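Local coordinates for acyl-CoA hydrolase (Bacillus cereus, PDB 1Y7U), which probably hydrolyses the thioester of long-chain fatty acyl-CoAs, and binds coenzyme A and calcium as a hotdog-fold thioesterase, at residues A[16-20]-A[52-57]; A[94-100]-A[117-123]. One frame throughout, in Å; residues are numbered along the deposited sequence.

Contact 1: A[16-20]-A[52-57]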
# COMPACT_ATOMS: atom_id res chain seq x y z
N ASN A 16 -8.65 -22.34 21.73
CA ASN A 16 -7.87 -22.72 20.55
C ASN A 16 -8.68 -22.76 19.25
O ASN A 16 -8.11 -22.80 18.16
CB ASN A 16 -7.19 -24.06 20.81
CG ASN A 16 -6.31 -24.50 19.66
OD1 ASN A 16 -6.70 -25.37 18.87
ND2 ASN A 16 -5.13 -23.90 19.54
N GLU A 17 -10.01 -22.74 19.37
CA GLU A 17 -10.89 -22.75 18.20
C GLU A 17 -10.69 -21.45 17.44
O GLU A 17 -10.91 -21.38 16.24
CB GLU A 17 -12.36 -22.81 18.61
CG GLU A 17 -12.75 -23.86 19.62
CD GLU A 17 -13.22 -25.14 18.99
OE1 GLU A 17 -13.85 -25.95 19.72
OE2 GLU A 17 -12.96 -25.35 17.78
N SER A 18 -10.28 -20.41 18.17
CA SER A 18 -10.10 -19.09 17.57
C SER A 18 -8.67 -18.60 17.47
O SER A 18 -8.43 -17.44 17.14
CB SER A 18 -10.91 -18.06 18.36
OG SER A 18 -10.42 -17.98 19.68
N ARG A 19 -7.71 -19.47 17.75
CA ARG A 19 -6.31 -19.07 17.69
C ARG A 19 -5.95 -18.63 16.26
O ARG A 19 -6.40 -19.23 15.28
CB ARG A 19 -5.43 -20.24 18.18
CG ARG A 19 -3.97 -19.90 18.34
CD ARG A 19 -3.22 -20.95 19.17
NE ARG A 19 -3.15 -20.59 20.59
CZ ARG A 19 -4.02 -20.97 21.53
NH1 ARG A 19 -5.05 -21.75 21.22
NH2 ARG A 19 -3.87 -20.57 22.79
N VAL A 20 -5.15 -17.57 16.15
CA VAL A 20 -4.72 -17.03 14.86
C VAL A 20 -3.23 -16.69 14.89
O VAL A 20 -2.77 -15.94 15.75
CB VAL A 20 -5.49 -15.74 14.51
CG1 VAL A 20 -4.90 -15.11 13.27
CG2 VAL A 20 -6.95 -16.03 14.29
N ILE A 52 -9.83 -11.34 13.49
CA ILE A 52 -10.01 -12.63 12.83
C ILE A 52 -10.40 -13.65 13.89
O ILE A 52 -11.29 -14.47 13.67
CB ILE A 52 -8.72 -13.09 12.11
CG1 ILE A 52 -8.43 -12.15 10.94
CG2 ILE A 52 -8.88 -14.52 11.62
CD1 ILE A 52 -7.15 -12.45 10.21
N SER A 53 -9.75 -13.60 15.05
CA SER A 53 -10.08 -14.51 16.14
C SER A 53 -11.53 -14.28 16.54
O SER A 53 -12.29 -15.21 16.76
CB SER A 53 -9.18 -14.27 17.36
OG SER A 53 -7.86 -14.73 17.14
N ALA A 54 -11.91 -13.01 16.63
CA ALA A 54 -13.26 -12.67 17.00
C ALA A 54 -14.28 -13.32 16.07
O ALA A 54 -15.24 -13.91 16.53
CB ALA A 54 -13.43 -11.16 17.00
N SER A 55 -14.07 -13.22 14.76
CA SER A 55 -15.03 -13.81 13.84
C SER A 55 -14.96 -15.33 13.76
O SER A 55 -15.96 -15.98 13.49
CB SER A 55 -14.88 -13.19 12.46
OG SER A 55 -13.55 -13.27 12.03
N ARG A 56 -13.79 -15.91 14.01
CA ARG A 56 -13.69 -17.36 13.98
C ARG A 56 -14.52 -17.94 15.12
O ARG A 56 -15.23 -18.93 14.95
CB ARG A 56 -12.24 -17.81 14.13
CG ARG A 56 -11.55 -18.04 12.81
CD ARG A 56 -10.16 -18.61 12.99
NE ARG A 56 -9.56 -18.90 11.69
CZ ARG A 56 -8.28 -19.21 11.49
NH1 ARG A 56 -7.44 -19.28 12.52
NH2 ARG A 56 -7.85 -19.45 10.26
N HIS A 57 -14.44 -17.31 16.28
CA HIS A 57 -15.17 -17.76 17.46
C HIS A 57 -16.66 -17.50 17.31
O HIS A 57 -17.47 -18.40 17.47
CB HIS A 57 -14.64 -17.03 18.70
CG HIS A 57 -15.35 -17.39 19.98
ND1 HIS A 57 -14.85 -18.32 20.86
CD2 HIS A 57 -16.49 -16.92 20.53
CE1 HIS A 57 -15.65 -18.40 21.91
NE2 HIS A 57 -16.66 -17.56 21.73
O HOH W 1 -12.58 -19.62 20.71
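Val20 lays its CG2 methyl over the start of the 52-57 helical turn, where it meets CG2 of Ile52 at 3.6 Å and also packs on OG of Ser53; the Val20 and Ile52 side chains cross at about a right angle. With CG2 beside its backbone N and CG1 anti to it (chi1 173°), Val20 gives the helix a single methyl. The contact illustrates how the link between a 3-10 turn and a strand can be fixed to a helix through its own carbonyls. Ser53 OG donates to Ser18 O at 2.8 Å, coming almost end-on to the carbonyl, and the same hydroxyl pairs with Ser86 OG. Three residues along the helix, Arg56 reaches out with an extended chain, and its NH1 makes a weak, bent bond of 2.9 Å to Arg19 O, the next carbonyl of the loop, which lies at the edge of the guanidinium; the stronger partner of this group is Glu105 of the second subunit. Further along the helix, CB of Ser18 sits 3.9 Å from CB of His57, and a water joins Ser18 OG to His57 ND1, lying in the plane of the imidazole. Two other groups fix these polar ends: Ser18 OG is bonded to Ala15 O, and His57 NE2 to Pro135 O. The Arg19 guanidinium makes salt bridges with Glu85 and Glu144, the latter a calcium-binding residue. The loop thus runs along the C-terminal part of helix 39-58 as it leads into strand 20-25, outermost in this chain's sheet, with strand 81-91 beside it and the second subunit close to Arg56 and Val20.

Contact 2: A[94-100]-A[117-123]; sequences TSMEVFV and TSFVTFV. With COA (coenzyme A), chain F.
Two adjacent strands of the hotdog sheet, 95-105 and 112-125, form the antiparallel hairpin to which this contact belongs, and its Ser95 end lies in the coenzyme A pocket. Three hydrogen-bonded pairs, Met96 (selenomethionine) with Phe122, Val98 with Val120 and Val100 with Ser118, each carry two backbone bonds. In the Val98 and Val120 pair, Val98 N bonds to Val120 O at 2.8 Å, nearly straight (174°). Their side chains share the face turned to helix 39-58, where Val98 CG2 touches Phe122 CD1 at 3.9 Å. On the other face, Phe99 directs an edge at Phe119: CD1 stands over the outer part of that ring, 3.6 Å from CZ, with the planes at 61°, a T-shaped pair. Glu97 OE1 lies 3.6 Å from CB of Phe119, and helix 142-170 packs on this face. At the pocket end, Thr94 N and Ser95 N both bond to phosphate oxygen O7A of coenzyme A, the latter at 2.9 Å. Ser95 OG, placed between its backbone N and carbonyl carbon, comes within 2.7 Å of coenzyme A O7A. Thr121 CG2 lies 3.5 Å from adenine N3A. Backbone amides and a hydroxyl therefore grip the 3'-phosphate, which implies recognition of the nucleotide end of coenzyme A.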
# COMPACT_ATOMS: atom_id res chain seq x y z
N THR A 94 -22.45 -10.74 24.55
CA THR A 94 -22.34 -10.24 23.21
C THR A 94 -20.92 -9.88 22.78
O THR A 94 -20.63 -9.78 21.60
CB THR A 94 -23.27 -9.02 23.08
OG1 THR A 94 -24.33 -9.33 22.18
CG2 THR A 94 -22.51 -7.79 22.63
N SER A 95 -20.03 -9.68 23.75
CA SER A 95 -18.66 -9.30 23.46
C SER A 95 -17.66 -10.38 23.82
O SER A 95 -18.00 -11.35 24.49
CB SER A 95 -18.29 -8.04 24.22
OG SER A 95 -18.35 -8.27 25.61
N MSE A 96 -16.43 -10.20 23.38
CA MSE A 96 -15.37 -11.16 23.66
C MSE A 96 -14.03 -10.45 23.76
O MSE A 96 -13.79 -9.46 23.07
CB MSE A 96 -15.35 -12.22 22.56
CG MSE A 96 -15.51 -11.62 21.19
SE MSE A 96 -16.35 -12.82 19.93
CE MSE A 96 -15.03 -14.19 19.99
N GLU A 97 -13.17 -10.94 24.65
CA GLU A 97 -11.85 -10.34 24.80
C GLU A 97 -10.82 -11.23 24.15
O GLU A 97 -10.70 -12.41 24.47
CB GLU A 97 -11.50 -10.13 26.25
CG GLU A 97 -12.16 -8.93 26.85
CD GLU A 97 -11.42 -8.43 28.05
OE1 GLU A 97 -10.39 -7.76 27.86
OE2 GLU A 97 -11.86 -8.72 29.18
N VAL A 98 -10.08 -10.64 23.22
CA VAL A 98 -9.07 -11.37 22.50
C VAL A 98 -7.69 -10.99 22.99
O VAL A 98 -7.32 -9.80 23.01
CB VAL A 98 -9.17 -11.09 21.00
CG1 VAL A 98 -8.19 -11.97 20.24
CG2 VAL A 98 -10.60 -11.34 20.52
N PHE A 99 -6.93 -11.99 23.41
CA PHE A 99 -5.58 -11.76 23.88
C PHE A 99 -4.69 -11.75 22.64
O PHE A 99 -4.90 -12.53 21.70
CB PHE A 99 -5.13 -12.89 24.81
CG PHE A 99 -3.71 -12.77 25.25
CD1 PHE A 99 -3.32 -11.77 26.13
CD2 PHE A 99 -2.73 -13.63 24.73
CE1 PHE A 99 -1.97 -11.61 26.49
CE2 PHE A 99 -1.38 -13.48 25.08
CZ PHE A 99 -1.00 -12.47 25.96
N VAL A 100 -3.71 -10.86 22.63
CA VAL A 100 -2.80 -10.77 21.50
C VAL A 100 -1.38 -10.73 22.02
O VAL A 100 -1.06 -9.98 22.93
CB VAL A 100 -3.05 -9.53 20.65
CG1 VAL A 100 -2.21 -9.60 19.39
CG2 VAL A 100 -4.53 -9.43 20.30
N THR A 117 1.96 -7.24 24.43
CA THR A 117 0.77 -8.07 24.58
C THR A 117 -0.38 -7.13 24.89
O THR A 117 -0.17 -5.97 25.23
CB THR A 117 0.88 -9.07 25.74
OG1 THR A 117 0.93 -8.35 26.97
CG2 THR A 117 2.11 -9.94 25.59
N SER A 118 -1.60 -7.62 24.77
CA SER A 118 -2.75 -6.79 25.08
C SER A 118 -4.04 -7.57 24.89
O SER A 118 -4.03 -8.73 24.49
CB SER A 118 -2.76 -5.55 24.18
OG SER A 118 -3.71 -4.60 24.64
N PHE A 119 -5.16 -6.93 25.20
CA PHE A 119 -6.46 -7.55 25.04
C PHE A 119 -7.27 -6.60 24.20
O PHE A 119 -7.28 -5.39 24.46
CB PHE A 119 -7.15 -7.75 26.39
CG PHE A 119 -6.42 -8.68 27.31
CD1 PHE A 119 -5.29 -8.26 27.99
CD2 PHE A 119 -6.87 -9.99 27.48
CE1 PHE A 119 -4.60 -9.13 28.85
CE2 PHE A 119 -6.20 -10.86 28.33
CZ PHE A 119 -5.07 -10.44 29.01
N VAL A 120 -7.92 -7.13 23.18
CA VAL A 120 -8.73 -6.29 22.32
C VAL A 120 -10.15 -6.79 22.51
O VAL A 120 -10.39 -8.00 22.49
CB VAL A 120 -8.31 -6.41 20.85
CG1 VAL A 120 -8.94 -5.28 20.04
CG2 VAL A 120 -6.80 -6.37 20.73
N THR A 121 -11.08 -5.87 22.71
CA THR A 121 -12.46 -6.27 22.92
C THR A 121 -13.27 -6.09 21.64
O THR A 121 -13.22 -5.02 21.02
CB THR A 121 -13.11 -5.43 24.05
OG1 THR A 121 -12.32 -5.56 25.24
CG2 THR A 121 -14.53 -5.91 24.33
N PHE A 122 -14.00 -7.13 21.25
CA PHE A 122 -14.83 -7.09 20.05
C PHE A 122 -16.30 -7.37 20.40
O PHE A 122 -16.59 -8.09 21.34
CB PHE A 122 -14.36 -8.12 19.02
CG PHE A 122 -13.09 -7.74 18.30
CD1 PHE A 122 -11.85 -8.02 18.86
CD2 PHE A 122 -13.14 -7.07 17.08
CE1 PHE A 122 -10.67 -7.65 18.21
CE2 PHE A 122 -11.98 -6.69 16.43
CZ PHE A 122 -10.74 -6.98 16.99
N VAL A 123 -17.21 -6.78 19.63
CA VAL A 123 -18.64 -6.99 19.84
C VAL A 123 -19.26 -7.52 18.56
O VAL A 123 -19.14 -6.90 17.50
CB VAL A 123 -19.38 -5.68 20.21
CG1 VAL A 123 -20.88 -5.92 20.23
CG2 VAL A 123 -18.90 -5.17 21.55
N1A COA F . -15.01 -1.51 25.98
C2A COA F . -15.21 -2.84 26.13
N3A COA F . -16.44 -3.37 25.89
C4A COA F . -17.44 -2.60 25.50
C5A COA F . -17.23 -1.28 25.31
C6A COA F . -16.00 -0.70 25.54
N6A COA F . -15.65 0.50 25.08
N7A COA F . -18.37 -0.78 24.92
C8A COA F . -19.27 -1.73 24.84
N9A COA F . -18.72 -2.87 25.22
C1B COA F . -19.40 -4.16 25.18
C2B COA F . -19.90 -4.68 26.50
O2B COA F . -18.92 -5.56 26.98
C3B COA F . -21.17 -5.44 26.19
O3B COA F . -20.80 -6.74 26.40
P3B COA F . -21.61 -7.96 26.82
O7A COA F . -20.82 -9.05 26.49
O8A COA F . -22.87 -8.20 26.28
O9A COA F . -21.71 -8.01 28.20
C4B COA F . -21.32 -5.20 24.72
O4B COA F . -20.60 -4.04 24.48
C5B COA F . -22.72 -4.93 24.26
O5B COA F . -22.93 -3.54 24.23
P1A COA F . -24.36 -2.85 24.21
O1A COA F . -24.59 -2.02 25.40
O2A COA F . -25.43 -3.85 24.16
O3A COA F . -24.42 -1.85 22.99
P2A COA F . -23.36 -0.77 22.50
O4A COA F . -22.78 0.03 23.59
O5A COA F . -24.08 0.08 21.59
O6A COA F . -22.23 -1.54 21.71
CBP COA F . -20.48 -0.11 20.74
CCP COA F . -21.58 -1.15 20.53
CDP COA F . -20.73 0.79 21.92
CEP COA F . -19.17 -0.81 20.99
CAP COA F . -20.55 0.91 19.61
OAP COA F . -20.96 2.17 20.09
C9P COA F . -19.74 0.89 18.36
O9P COA F . -20.32 0.43 17.20
N8P COA F . -18.51 1.31 18.38
C7P COA F . -17.50 0.73 17.57
C6P COA F . -17.90 0.37 16.15
C5P COA F . -16.75 0.39 15.19
O5P COA F . -16.95 0.59 13.98
N4P COA F . -15.57 0.20 15.71
C3P COA F . -14.41 0.69 15.07
C2P COA F . -14.29 2.16 15.35
S1P COA F . -14.57 3.11 13.89

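From the N terminus, the chain passes through the 16-20 loop into strand 20-25 and then helix 39-58, whose last turns come back to the loop; contact 1 closes there. Strands 61-71 and 81-91 follow before contact 2 opens at Thr94, and it closes the 95-105/112-125 hairpin, whose outer arms and turn lie between its two segments. The two closures are therefore in series, neither enclosing nor crossing the other. In space they meet, their centres 11 Å apart: the helix packs on the hairpin through His57 CD2 and Ala54 O against Met96 CE, Ala54 CB against Phe122, and Ser53 CB against Val98 CG1. Helix 39-58 thus joins the N-terminal loop to the middle of the sheet.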